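Local coordinates for protein fimbrin (Schizosaccharomyces pombe, PDB 1RT8) that binds actin filaments and crosslinks them, and works with actin structures in cell polarity, cytokinesis, mating and spore formation, at residues Phe17-Ile21 against Val124-Ile128; Asn89-Ile93 against Ile107-Leu113; Ala177-Val183 against Glu194-Val198; Arg285-Val289 against Phe489-Asp494; Arg391-Thr395 against Thr407-Met413. One frame throughout, in Å; residues are numbered along the deposited sequence.

Contact 1: Phe17-Ile21 against Val124-Ile128; sequences FIKHI and VWQII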
# COMPACT_ATOMS: atom_id res chain seq x y z
N PHE A 17 2.74 15.86 11.93
CA PHE A 17 3.38 14.96 10.97
C PHE A 17 4.89 15.20 10.94
O PHE A 17 5.68 14.26 10.94
CB PHE A 17 2.80 15.18 9.56
CG PHE A 17 1.38 14.70 9.41
CD1 PHE A 17 0.63 15.05 8.29
CD2 PHE A 17 0.79 13.89 10.38
CE1 PHE A 17 -0.68 14.61 8.15
CE2 PHE A 17 -0.53 13.45 10.24
CZ PHE A 17 -1.26 13.81 9.12
N ILE A 18 5.29 16.47 10.93
CA ILE A 18 6.71 16.79 10.92
C ILE A 18 7.37 16.29 12.20
O ILE A 18 8.50 15.80 12.17
CB ILE A 18 6.95 18.30 10.79
CG1 ILE A 18 6.44 18.79 9.43
CG2 ILE A 18 8.43 18.60 10.96
CD1 ILE A 18 6.41 20.30 9.27
N LYS A 19 6.68 16.41 13.32
CA LYS A 19 7.23 15.94 14.59
C LYS A 19 7.44 14.44 14.53
O LYS A 19 8.48 13.92 14.95
CB LYS A 19 6.29 16.30 15.75
CG LYS A 19 6.16 17.79 16.00
CD LYS A 19 5.31 18.09 17.23
CE LYS A 19 5.92 17.52 18.51
NZ LYS A 19 5.19 17.97 19.72
N HIS A 20 6.46 13.72 13.98
CA HIS A 20 6.59 12.27 13.86
C HIS A 20 7.78 11.95 12.97
O HIS A 20 8.55 11.02 13.26
CB HIS A 20 5.31 11.67 13.26
CG HIS A 20 5.47 10.24 12.83
ND1 HIS A 20 5.80 9.89 11.53
CD2 HIS A 20 5.40 9.08 13.52
CE1 HIS A 20 5.92 8.58 11.45
NE2 HIS A 20 5.68 8.07 12.64
N ILE A 21 7.95 12.71 11.90
CA ILE A 21 9.07 12.48 10.99
C ILE A 21 10.40 12.77 11.68
O ILE A 21 11.40 12.11 11.41
CB ILE A 21 8.92 13.33 9.71
CG1 ILE A 21 7.65 12.91 8.96
CG2 ILE A 21 10.15 13.14 8.83
CD1 ILE A 21 7.33 13.78 7.77
N VAL A 124 2.40 12.20 2.67
CA VAL A 124 3.00 11.94 3.97
C VAL A 124 2.00 11.21 4.86
O VAL A 124 2.34 10.21 5.51
CB VAL A 124 3.44 13.26 4.65
CG1 VAL A 124 3.57 13.07 6.17
CG2 VAL A 124 4.78 13.70 4.08
N TRP A 125 0.77 11.71 4.89
CA TRP A 125 -0.27 11.09 5.70
C TRP A 125 -0.55 9.66 5.24
O TRP A 125 -0.67 8.75 6.07
CB TRP A 125 -1.55 11.93 5.66
CG TRP A 125 -2.75 11.21 6.19
CD1 TRP A 125 -3.90 10.93 5.51
CD2 TRP A 125 -2.89 10.59 7.48
NE1 TRP A 125 -4.75 10.18 6.29
CE2 TRP A 125 -4.15 9.95 7.51
CE3 TRP A 125 -2.07 10.51 8.61
CZ2 TRP A 125 -4.61 9.24 8.62
CZ3 TRP A 125 -2.53 9.80 9.72
CH2 TRP A 125 -3.79 9.18 9.72
N GLN A 126 -0.64 9.45 3.93
CA GLN A 126 -0.90 8.10 3.44
C GLN A 126 0.19 7.14 3.90
O GLN A 126 -0.09 6.01 4.31
CB GLN A 126 -1.02 8.07 1.91
CG GLN A 126 -2.26 8.77 1.35
CD GLN A 126 -3.57 8.17 1.85
OE1 GLN A 126 -3.75 6.94 1.85
NE2 GLN A 126 -4.50 9.03 2.26
N ILE A 127 1.45 7.60 3.83
CA ILE A 127 2.57 6.76 4.25
C ILE A 127 2.49 6.47 5.76
O ILE A 127 2.65 5.32 6.18
CB ILE A 127 3.94 7.41 3.91
CG1 ILE A 127 4.06 7.55 2.38
CG2 ILE A 127 5.09 6.55 4.41
CD1 ILE A 127 5.36 8.20 1.91
N ILE A 128 2.24 7.51 6.56
CA ILE A 128 2.13 7.36 8.02
C ILE A 128 0.98 6.44 8.39
O ILE A 128 1.12 5.59 9.27
CB ILE A 128 1.90 8.72 8.72
CG1 ILE A 128 3.17 9.57 8.66
CG2 ILE A 128 1.49 8.48 10.18
CD1 ILE A 128 3.00 10.93 9.30

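Contact 2: Asn89-Ile93 against Ile107-Leu113; sequences NNVVI and IGAGDIL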
# COMPACT_ATOMS: atom_id res chain seq x y z
N ASN A 89 12.69 10.56 -6.69
CA ASN A 89 11.25 10.70 -6.57
C ASN A 89 10.48 9.61 -7.31
O ASN A 89 9.37 9.27 -6.92
CB ASN A 89 10.82 12.10 -7.01
CG ASN A 89 11.24 13.16 -6.01
OD1 ASN A 89 11.45 12.86 -4.83
ND2 ASN A 89 11.37 14.40 -6.46
N ASN A 90 11.08 9.05 -8.35
CA ASN A 90 10.44 7.95 -9.07
C ASN A 90 10.34 6.76 -8.11
O ASN A 90 9.33 6.05 -8.08
CB ASN A 90 11.25 7.55 -10.30
CG ASN A 90 11.06 8.49 -11.47
OD1 ASN A 90 10.14 9.31 -11.47
ND2 ASN A 90 11.92 8.38 -12.47
N VAL A 91 11.42 6.54 -7.35
CA VAL A 91 11.47 5.45 -6.38
C VAL A 91 10.39 5.65 -5.30
O VAL A 91 9.71 4.70 -4.91
CB VAL A 91 12.85 5.37 -5.69
CG1 VAL A 91 12.81 4.34 -4.58
CG2 VAL A 91 13.92 5.00 -6.71
N VAL A 92 10.26 6.88 -4.82
CA VAL A 92 9.26 7.23 -3.81
C VAL A 92 7.85 6.96 -4.34
O VAL A 92 7.09 6.19 -3.76
CB VAL A 92 9.37 8.72 -3.41
CG1 VAL A 92 8.11 9.18 -2.68
CG2 VAL A 92 10.60 8.94 -2.53
N ILE A 93 7.53 7.60 -5.46
CA ILE A 93 6.20 7.49 -6.07
C ILE A 93 5.78 6.06 -6.39
O ILE A 93 4.70 5.63 -6.02
CB ILE A 93 6.12 8.31 -7.38
CG1 ILE A 93 6.17 9.81 -7.07
CG2 ILE A 93 4.85 7.94 -8.16
CD1 ILE A 93 5.03 10.31 -6.24
N ILE A 107 -0.26 12.92 -7.51
CA ILE A 107 1.13 13.32 -7.25
C ILE A 107 2.16 12.61 -8.13
O ILE A 107 2.13 11.39 -8.28
CB ILE A 107 1.49 13.13 -5.75
CG1 ILE A 107 2.83 13.82 -5.45
CG2 ILE A 107 1.56 11.64 -5.42
CD1 ILE A 107 3.19 13.86 -3.98
N GLY A 108 3.06 13.39 -8.72
CA GLY A 108 4.11 12.85 -9.57
C GLY A 108 5.48 13.29 -9.10
O GLY A 108 5.59 14.19 -8.27
N ALA A 109 6.53 12.68 -9.64
CA ALA A 109 7.89 13.01 -9.23
C ALA A 109 8.15 14.51 -9.28
O ALA A 109 8.81 15.05 -8.39
CB ALA A 109 8.90 12.27 -10.12
N GLY A 110 7.62 15.17 -10.30
CA GLY A 110 7.80 16.61 -10.43
C GLY A 110 7.09 17.42 -9.37
O GLY A 110 7.52 18.53 -9.03
N ASP A 111 5.98 16.89 -8.84
CA ASP A 111 5.23 17.59 -7.81
C ASP A 111 6.06 17.62 -6.52
O ASP A 111 6.05 18.62 -5.79
CB ASP A 111 3.90 16.89 -7.54
CG ASP A 111 2.96 16.91 -8.74
OD1 ASP A 111 2.87 17.96 -9.40
OD2 ASP A 111 2.31 15.89 -9.01
N ILE A 112 6.77 16.53 -6.25
CA ILE A 112 7.62 16.46 -5.06
C ILE A 112 8.79 17.42 -5.26
O ILE A 112 9.13 18.19 -4.37
CB ILE A 112 8.17 15.04 -4.83
CG1 ILE A 112 7.01 14.07 -4.54
CG2 ILE A 112 9.15 15.04 -3.65
CD1 ILE A 112 7.44 12.62 -4.35
N LEU A 113 9.39 17.38 -6.45
CA LEU A 113 10.51 18.26 -6.77
C LEU A 113 10.15 19.74 -6.57
O LEU A 113 10.98 20.54 -6.16
CB LEU A 113 10.98 18.03 -8.22
CG LEU A 113 12.04 18.99 -8.78
CD1 LEU A 113 13.32 18.88 -7.98
CD2 LEU A 113 12.30 18.67 -10.24

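Contact 3: Ala177-Val183 against Glu194-Val198; sequences ANWPRTV and ENYTV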
# COMPACT_ATOMS: atom_id res chain seq x y z
N ALA A 177 -16.73 -2.00 29.21
CA ALA A 177 -16.81 -1.00 30.27
C ALA A 177 -18.27 -0.62 30.54
O ALA A 177 -18.55 0.32 31.28
CB ALA A 177 -16.01 0.24 29.87
N ASN A 178 -19.19 -1.36 29.92
CA ASN A 178 -20.62 -1.10 30.09
C ASN A 178 -20.92 0.38 29.86
O ASN A 178 -21.63 1.01 30.65
CB ASN A 178 -21.06 -1.51 31.50
CG ASN A 178 -20.90 -3.00 31.74
OD1 ASN A 178 -21.49 -3.82 31.04
ND2 ASN A 178 -20.11 -3.36 32.75
N TRP A 179 -20.39 0.93 28.77
CA TRP A 179 -20.58 2.32 28.41
C TRP A 179 -21.62 2.36 27.28
O TRP A 179 -21.49 1.66 26.28
CB TRP A 179 -19.23 2.90 27.97
CG TRP A 179 -19.18 4.39 27.77
CD1 TRP A 179 -18.92 5.04 26.60
CD2 TRP A 179 -19.43 5.41 28.75
NE1 TRP A 179 -18.99 6.40 26.79
CE2 TRP A 179 -19.30 6.65 28.10
CE3 TRP A 179 -19.75 5.38 30.12
CZ2 TRP A 179 -19.48 7.87 28.77
CZ3 TRP A 179 -19.94 6.60 30.78
CH2 TRP A 179 -19.80 7.82 30.10
N PRO A 180 -22.68 3.17 27.43
CA PRO A 180 -23.75 3.29 26.43
C PRO A 180 -23.34 3.89 25.08
O PRO A 180 -24.12 3.84 24.12
CB PRO A 180 -24.79 4.16 27.13
CG PRO A 180 -24.48 3.97 28.60
CD PRO A 180 -22.98 3.99 28.61
N ARG A 181 -22.15 4.46 25.01
CA ARG A 181 -21.70 5.06 23.76
C ARG A 181 -20.89 4.11 22.90
O ARG A 181 -20.20 3.23 23.40
CB ARG A 181 -20.90 6.33 24.03
CG ARG A 181 -21.75 7.43 24.60
CD ARG A 181 -21.00 8.73 24.72
NE ARG A 181 -20.60 9.27 23.42
CZ ARG A 181 -19.97 10.43 23.28
NH1 ARG A 181 -19.67 11.14 24.36
NH2 ARG A 181 -19.62 10.86 22.08
N THR A 182 -20.99 4.29 21.60
CA THR A 182 -20.26 3.44 20.68
C THR A 182 -19.51 4.37 19.74
O THR A 182 -19.86 5.54 19.59
CB THR A 182 -21.24 2.53 19.91
OG1 THR A 182 -20.59 1.29 19.62
CG2 THR A 182 -21.72 3.20 18.63
N VAL A 183 -18.45 3.85 19.13
CA VAL A 183 -17.63 4.63 18.21
C VAL A 183 -17.73 4.10 16.78
O VAL A 183 -17.62 2.90 16.54
CB VAL A 183 -16.14 4.60 18.65
CG1 VAL A 183 -15.23 5.00 17.50
CG2 VAL A 183 -15.93 5.55 19.83
N GLU A 194 -15.00 11.87 26.10
CA GLU A 194 -15.65 10.87 26.94
C GLU A 194 -15.27 9.44 26.60
O GLU A 194 -14.88 8.67 27.47
CB GLU A 194 -17.18 11.00 26.85
CG GLU A 194 -17.76 12.13 27.68
CD GLU A 194 -19.28 12.08 27.74
OE1 GLU A 194 -19.87 11.14 27.15
OE2 GLU A 194 -19.88 12.97 28.37
N ASN A 195 -15.40 9.07 25.33
CA ASN A 195 -15.07 7.71 24.93
C ASN A 195 -13.61 7.37 25.18
O ASN A 195 -13.28 6.24 25.55
CB ASN A 195 -15.49 7.47 23.48
CG ASN A 195 -17.01 7.42 23.33
OD1 ASN A 195 -17.70 7.04 24.26
ND2 ASN A 195 -17.52 7.79 22.16
N TYR A 196 -12.73 8.35 24.98
CA TYR A 196 -11.31 8.14 25.22
C TYR A 196 -11.08 7.87 26.71
O TYR A 196 -10.35 6.95 27.08
CB TYR A 196 -10.51 9.38 24.79
CG TYR A 196 -10.22 9.48 23.30
CD1 TYR A 196 -10.02 10.73 22.71
CD2 TYR A 196 -10.10 8.35 22.50
CE1 TYR A 196 -9.71 10.85 21.37
CE2 TYR A 196 -9.78 8.45 21.13
CZ TYR A 196 -9.59 9.72 20.58
OH TYR A 196 -9.28 9.87 19.24
N THR A 197 -11.72 8.68 27.56
CA THR A 197 -11.59 8.52 29.01
C THR A 197 -12.04 7.13 29.47
O THR A 197 -11.36 6.49 30.27
CB THR A 197 -12.42 9.58 29.76
OG1 THR A 197 -11.89 10.88 29.50
CG2 THR A 197 -12.40 9.32 31.26
N VAL A 198 -13.18 6.66 28.97
CA VAL A 198 -13.67 5.34 29.34
C VAL A 198 -12.71 4.27 28.81
O VAL A 198 -12.39 3.31 29.51
CB VAL A 198 -15.09 5.10 28.79
CG1 VAL A 198 -15.55 3.69 29.10
CG2 VAL A 198 -16.07 6.10 29.41
O HOH W 1 -20.25 7.80 20.66

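Contact 4: Arg285-Val289 against Phe489-Asp494; sequences REARV and FILPED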
# COMPACT_ATOMS: atom_id res chain seq x y z
N ARG A 285 -0.10 -15.23 -2.89
CA ARG A 285 0.71 -14.13 -3.41
C ARG A 285 0.08 -13.50 -4.64
O ARG A 285 0.00 -12.27 -4.75
CB ARG A 285 2.13 -14.62 -3.72
CG ARG A 285 2.99 -14.82 -2.47
CD ARG A 285 3.08 -13.54 -1.67
NE ARG A 285 3.60 -12.44 -2.48
CZ ARG A 285 3.24 -11.17 -2.32
NH1 ARG A 285 2.36 -10.84 -1.39
NH2 ARG A 285 3.73 -10.23 -3.12
N GLU A 286 -0.38 -14.33 -5.57
CA GLU A 286 -1.02 -13.81 -6.78
C GLU A 286 -2.22 -12.98 -6.37
O GLU A 286 -2.43 -11.88 -6.89
CB GLU A 286 -1.47 -14.95 -7.71
CG GLU A 286 -0.34 -15.82 -8.25
CD GLU A 286 -0.80 -16.81 -9.31
OE1 GLU A 286 -1.95 -17.29 -9.21
OE2 GLU A 286 -0.02 -17.14 -10.22
N ALA A 287 -2.99 -13.49 -5.41
CA ALA A 287 -4.18 -12.79 -4.93
C ALA A 287 -3.82 -11.40 -4.40
O ALA A 287 -4.51 -10.42 -4.69
CB ALA A 287 -4.87 -13.62 -3.83
N ARG A 288 -2.74 -11.31 -3.62
CA ARG A 288 -2.31 -10.03 -3.07
C ARG A 288 -1.78 -9.09 -4.14
O ARG A 288 -1.99 -7.89 -4.06
CB ARG A 288 -1.25 -10.25 -1.98
CG ARG A 288 -1.84 -10.59 -0.62
CD ARG A 288 -0.77 -11.09 0.36
NE ARG A 288 -1.33 -11.47 1.66
CZ ARG A 288 -1.78 -10.60 2.57
NH1 ARG A 288 -1.74 -9.30 2.33
NH2 ARG A 288 -2.27 -11.04 3.73
N VAL A 289 -1.09 -9.65 -5.14
CA VAL A 289 -0.55 -8.85 -6.24
C VAL A 289 -1.70 -8.33 -7.11
O VAL A 289 -1.71 -7.16 -7.50
CB VAL A 289 0.41 -9.68 -7.13
CG1 VAL A 289 0.77 -8.89 -8.39
CG2 VAL A 289 1.69 -10.01 -6.34
N PHE A 489 3.95 -4.46 -8.70
CA PHE A 489 3.11 -4.85 -7.58
C PHE A 489 3.56 -6.13 -6.89
O PHE A 489 2.86 -6.63 -6.01
CB PHE A 489 1.65 -5.00 -8.04
CG PHE A 489 1.03 -3.71 -8.49
CD1 PHE A 489 0.53 -3.58 -9.78
CD2 PHE A 489 0.94 -2.63 -7.63
CE1 PHE A 489 -0.04 -2.39 -10.21
CE2 PHE A 489 0.36 -1.42 -8.04
CZ PHE A 489 -0.13 -1.30 -9.34
N ILE A 490 4.71 -6.66 -7.28
CA ILE A 490 5.23 -7.87 -6.65
C ILE A 490 6.27 -7.52 -5.59
O ILE A 490 6.68 -6.38 -5.47
CB ILE A 490 5.89 -8.82 -7.67
CG1 ILE A 490 7.05 -8.11 -8.39
CG2 ILE A 490 4.86 -9.30 -8.67
CD1 ILE A 490 7.90 -9.06 -9.23
N LEU A 491 6.66 -8.53 -4.81
CA LEU A 491 7.67 -8.38 -3.78
C LEU A 491 8.88 -9.23 -4.18
O LEU A 491 8.79 -10.07 -5.08
CB LEU A 491 7.15 -8.87 -2.42
CG LEU A 491 6.15 -8.00 -1.64
CD1 LEU A 491 5.66 -8.77 -0.42
CD2 LEU A 491 6.81 -6.69 -1.22
N PRO A 492 10.03 -9.01 -3.53
CA PRO A 492 11.23 -9.78 -3.86
C PRO A 492 11.01 -11.29 -3.84
O PRO A 492 11.47 -12.03 -4.73
CB PRO A 492 12.22 -9.33 -2.79
CG PRO A 492 11.82 -7.90 -2.55
CD PRO A 492 10.32 -7.98 -2.51
N GLU A 493 10.27 -11.75 -2.84
CA GLU A 493 10.01 -13.17 -2.68
C GLU A 493 9.31 -13.81 -3.88
O GLU A 493 9.44 -15.01 -4.11
CB GLU A 493 9.18 -13.40 -1.41
CG GLU A 493 7.74 -12.97 -1.53
CD GLU A 493 6.92 -13.37 -0.32
OE1 GLU A 493 6.87 -12.59 0.66
OE2 GLU A 493 6.35 -14.47 -0.34
N ASP A 494 8.57 -13.03 -4.65
CA ASP A 494 7.89 -13.59 -5.81
C ASP A 494 8.89 -13.99 -6.90
O ASP A 494 8.67 -14.96 -7.64
CB ASP A 494 6.86 -12.60 -6.34
CG ASP A 494 5.77 -12.30 -5.32
OD1 ASP A 494 5.26 -13.26 -4.70
OD2 ASP A 494 5.43 -11.11 -5.14

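Contact 5: Arg391-Thr395 against Thr407-Met413; sequences RMNIT and TLSDSDM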
# COMPACT_ATOMS: atom_id res chain seq x y z
N ARG A 391 -2.83 -9.94 -18.02
CA ARG A 391 -2.00 -10.35 -19.14
C ARG A 391 -2.33 -9.63 -20.45
O ARG A 391 -1.42 -9.21 -21.18
CB ARG A 391 -2.10 -11.86 -19.35
CG ARG A 391 -1.22 -12.39 -20.46
CD ARG A 391 0.26 -12.15 -20.15
NE ARG A 391 1.13 -12.62 -21.24
CZ ARG A 391 1.35 -11.96 -22.37
NH1 ARG A 391 0.77 -10.79 -22.60
NH2 ARG A 391 2.17 -12.47 -23.29
N MET A 392 -3.62 -9.51 -20.75
CA MET A 392 -4.03 -8.85 -21.98
C MET A 392 -3.65 -7.38 -21.92
O MET A 392 -3.25 -6.79 -22.92
CB MET A 392 -5.53 -8.98 -22.21
CG MET A 392 -5.99 -8.42 -23.55
SD MET A 392 -5.09 -9.19 -24.92
CE MET A 392 -5.91 -10.78 -25.03
N ASN A 393 -3.77 -6.79 -20.73
CA ASN A 393 -3.43 -5.38 -20.55
C ASN A 393 -1.96 -5.15 -20.90
O ASN A 393 -1.61 -4.15 -21.51
CB ASN A 393 -3.69 -4.96 -19.10
CG ASN A 393 -3.52 -3.47 -18.88
OD1 ASN A 393 -2.98 -3.05 -17.87
ND2 ASN A 393 -3.99 -2.67 -19.83
N ILE A 394 -1.09 -6.09 -20.49
CA ILE A 394 0.34 -5.98 -20.80
C ILE A 394 0.55 -6.00 -22.31
O ILE A 394 1.31 -5.20 -22.85
CB ILE A 394 1.14 -7.15 -20.17
CG1 ILE A 394 1.25 -6.97 -18.66
CG2 ILE A 394 2.53 -7.22 -20.78
CD1 ILE A 394 1.91 -8.14 -17.96
N THR A 395 -0.14 -6.90 -23.00
CA THR A 395 -0.02 -7.00 -24.45
C THR A 395 -0.45 -5.71 -25.13
O THR A 395 0.25 -5.18 -26.00
CB THR A 395 -0.91 -8.14 -25.02
OG1 THR A 395 -0.48 -9.40 -24.50
CG2 THR A 395 -0.85 -8.17 -26.55
N THR A 407 -0.04 -9.10 -30.47
CA THR A 407 0.44 -10.47 -30.63
C THR A 407 1.77 -10.67 -29.89
O THR A 407 2.73 -11.20 -30.45
CB THR A 407 0.64 -10.83 -32.12
OG1 THR A 407 -0.59 -10.59 -32.83
CG2 THR A 407 1.03 -12.30 -32.29
N LEU A 408 1.82 -10.24 -28.63
CA LEU A 408 3.03 -10.39 -27.83
C LEU A 408 2.91 -11.69 -27.02
O LEU A 408 2.13 -11.76 -26.08
CB LEU A 408 3.16 -9.22 -26.87
CG LEU A 408 4.43 -9.23 -26.02
CD1 LEU A 408 5.63 -9.01 -26.92
CD2 LEU A 408 4.34 -8.14 -24.96
N SER A 409 3.68 -12.70 -27.39
CA SER A 409 3.62 -13.98 -26.68
C SER A 409 4.55 -13.99 -25.48
O SER A 409 5.38 -13.09 -25.31
CB SER A 409 4.01 -15.13 -27.60
OG SER A 409 5.42 -15.19 -27.76
N ASP A 410 4.40 -15.01 -24.64
CA ASP A 410 5.23 -15.18 -23.46
C ASP A 410 6.66 -15.43 -23.93
O ASP A 410 7.61 -14.93 -23.34
CB ASP A 410 4.74 -16.37 -22.63
CG ASP A 410 3.55 -16.03 -21.73
OD1 ASP A 410 2.77 -15.10 -22.06
OD2 ASP A 410 3.39 -16.70 -20.69
N SER A 411 6.79 -16.21 -25.00
CA SER A 411 8.10 -16.51 -25.54
C SER A 411 8.76 -15.21 -26.01
O SER A 411 9.95 -15.02 -25.80
CB SER A 411 8.01 -17.51 -26.70
OG SER A 411 7.34 -16.95 -27.81
N ASP A 412 7.99 -14.33 -26.64
CA ASP A 412 8.53 -13.05 -27.11
C ASP A 412 9.09 -12.25 -25.92
O ASP A 412 10.13 -11.61 -26.03
CB ASP A 412 7.47 -12.18 -27.80
CG ASP A 412 6.95 -12.78 -29.10
OD1 ASP A 412 7.74 -13.42 -29.83
OD2 ASP A 412 5.75 -12.60 -29.39
N MET A 413 8.39 -12.29 -24.78
CA MET A 413 8.86 -11.57 -23.59
C MET A 413 10.15 -12.18 -23.03
O MET A 413 11.07 -11.45 -22.65
CB MET A 413 7.76 -11.55 -22.52
CG MET A 413 6.54 -10.74 -22.93
SD MET A 413 5.23 -10.74 -21.68
CE MET A 413 5.85 -9.57 -20.51

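Contact 1: Phe17-Ile21 against Val124-Ile128
F17 lays its ring beside the six-membered ring of W125 and overlaps it only slightly. The two planes lie 9° from parallel, but they are slid apart, with centroids 5.6 Å from each other. The touch is made by the far end of the phenyl ring: F17 CZ comes 3.4 Å from W125 CE3. W125 reaches this place with CG turned opposite the backbone N (chi1 166°).

Two aliphatic side chains pack against the rest of F17. I128 CD1 sits 3.8 Å from F17 CD2. The same methyl is 3.7 Å from H20 ND1, so it is wedged between the phenyl and the imidazole. V124 CG1 lies 4.1 Å from F17 CB and meets I21 CD1 tip to tip at 4.1 Å.

These contacts join helix 11-25 to helix 117-131 inside the first calponin-homology (CH) domain. The short helical segments cross at 54°, with axes 11.3 Å apart, a spacing bridged by large side chains. F44 and L54 continue the apolar layer next to V124. K249 makes a cation-pi contact with W125 and also touches F17, so helix 248-261 of the second CH sequence borders this site.

The segments meet through van der Waals packing, without polar bonds between them. H20 ND1 is buried here with no polar partner in the model, which probably carries some desolvation cost. The fit therefore rests on shape rather than on directional bonds.

Contact 2: Asn89-Ile93 against Ile107-Leu113
N89 and I93 of helix 82-99 pack on the start of helix 109-113 in the first CH domain, an all-helical fold. The tight part is mostly apolar. I93 CD1 touches I112 CD1 and I107 CG2, each at 3.8 Å. Its chi2 of -62° turns this terminal methyl out to meet both. V92 CG1 approaches the same I112 methyl at 3.9 Å, and L54 of helix 52-61 adds to this layer.

Next to it, N89 CB packs 3.7 Å from A109 CB, and the N89 amide lies across I112. Its OD1 is 3.4 Å from I112 CG2, a van der Waals touch. N89 ND2 makes a weak bond to A109 O, 3.3 Å long and bent to 124°. The stronger partner of this amide nitrogen is K49 O. N89 ND2 also lies 3.6 Å from L113 N, with L113 CB a little farther.

The side at N90 is looser and partly open to solvent. There N90 only brushes A109, with OD1 3.5 Å from A109 CB. Its ND2 bonds K483 O, which lies in the fourth CH sequence.

G108, at the N-cap, has no side chain to cap the helix. D111 reaches back instead: its OD2 accepts G108 N at 2.6 Å, on the anti side of the carboxylate.

Contact 3: Ala177-Val183 against Glu194-Val198
The irregular chain 177-183 runs past the first turn of helix 194-203, with CA atoms 7.1 Å apart at A177 and V198 and 7.2 Å apart at R181 and N195. It belongs to the second CH domain. N178, with positive phi, is the C-prime residue of the Schellman motif that ends helix 162-176. The chain turns there and sends W179, R181 and V183 toward the helix.

W179 is clasped on both faces. V198 CG2 sits over the centre of its six-membered ring, 3.6 Å from the centroid, as a CH-pi contact. P180 CD covers the opposite face near the rim. With chi1 at -171°, the indole swings over V198 and points its NE1 edge at N195. W179 NE1 gives a 2.9 Å bond to N195 OD1, which lies close to the ring plane. The bond is clearly bent at the N-H (131°), though it arrives nearly in line with the C=O. The amide plane stands almost upright to the indole. V198 CG1 also packs on A177 CB at 3.6 Å.

R181 bends at chi3 (64°) and crosses N195 at about a right angle, so the amide lies over one guanidinium face. Its NH1 forms a 2.8 Å salt bridge with E194 OE1, reached from above the carboxylate plane. The stronger partner of R181 is D192, whose OD2 also bridges NH1.

V183 CG2 packs 3.6 Å from N195 ND2. That nitrogen donates to D189 O. Both branches of the N195 amide are thus fixed, which settles its rotation. A water adds to this corner: it accepts from R181 NE and from N195 ND2, each at 3.1 Å.

Contact 4: Arg285-Val289 against Phe489-Asp494
The first turn of helix 492-496 presents D494 to R285 of helix 282-296, and the two form a side-on, two-pronged salt bridge. R285 NE donates to D494 OD1 at 2.9 Å, and R285 NH2 donates to D494 OD2 at 2.8 Å. Both bonds are nearly straight, at 169° and 172°, and both use syn lone pairs. The guanidinium and carboxylate are almost coplanar. R285 folds back at chi2 (-58°) and again at chi3 to bring its NE edge round to the acid.

D494 is fixed from behind. Its OD2 also accepts L491 N at 2.9 Å, on the anti side, and OD1 has R499 as a further partner. L491 CD1 lies over one guanidinium face, 3.6 Å from R285 NH2.

The two segments come from the third and fourth CH sequences, so the contact ties these domains together within the second actin-binding region. E493 adds negative charge near the arginine. Its OE2 is out of the guanidinium plane and pairs with R499 instead.

One helical turn on from R285, V289 makes the apolar part. V289 CG2 meets I490 CG2 at 4.0 Å, and V289 CG1 meets F489 CB at 4.0 Å. V289 CG2 also touches the carbonyl oxygen F489 O at 3.6 Å.

Contact 5: Arg391-Thr395 against Thr407-Met413
The R391 chain leaves with CG trans to N (chi1 -178°) and then bends at chi2 (63°), which carries its guanidinium across to L408 and D410. The contact joins two CH sequences: R391 lies in helix 379-397 of the third, and D410 opens helix 410-421 of the fourth.

Two nitrogens grip one oxygen. R391 NE and R391 NH2 both donate to D410 OD1, at 3.1 Å and 3.0 Å, in a side-on salt bridge. The guanidinium and carboxylate planes are nearly coplanar. R391 NH2 has a second acceptor, L408 O, at 2.9 Å, with the donor tilted from the carbonyl plane. The arginine thus holds both the acid and the backbone carbonyl one residue before the N-cap. Its third nitrogen, NH1, makes a weak bond back to T395 OG1 on its own helix.

M413 SD lies over one face of the guanidinium, toward the rim, 3.9 Å from R391 NH2. The bent end of M413 puts CE 4.1 Å from I394 CG2. L504 of helix 500-511 touches R391, I394, D410 and M413. T395 CG2 packs on L408 CB at 4.2 Å, beside L408 N, which is buried with no partner in the model.

S409 is the N-cap of helix 410-421. Its backbone N donates to D412 OD2 at 2.9 Å, and the bond is nearly straight.

How the contacts relate
Contact 1 is the buried one, and it has no polar bond across its segments. The other four are partly buried: contact 2 adds one weak bond, and contacts 3 to 5 add salt bridges. Contacts 1 and 2 lie in the first CH domain, with centres 16 Å apart. Both pack on L54 of helix 52-61. Contact 3 joins a loop to a helix in the second CH domain, far from the chain centre, and relies on charge, an indole bond and water. Contacts 4 and 5 each join the third and fourth CH sequences and share helix 500-511 as a neighbour. Both use an arginine-aspartate grip, but contact 4 spreads it over two oxygens and contact 5 puts it on one.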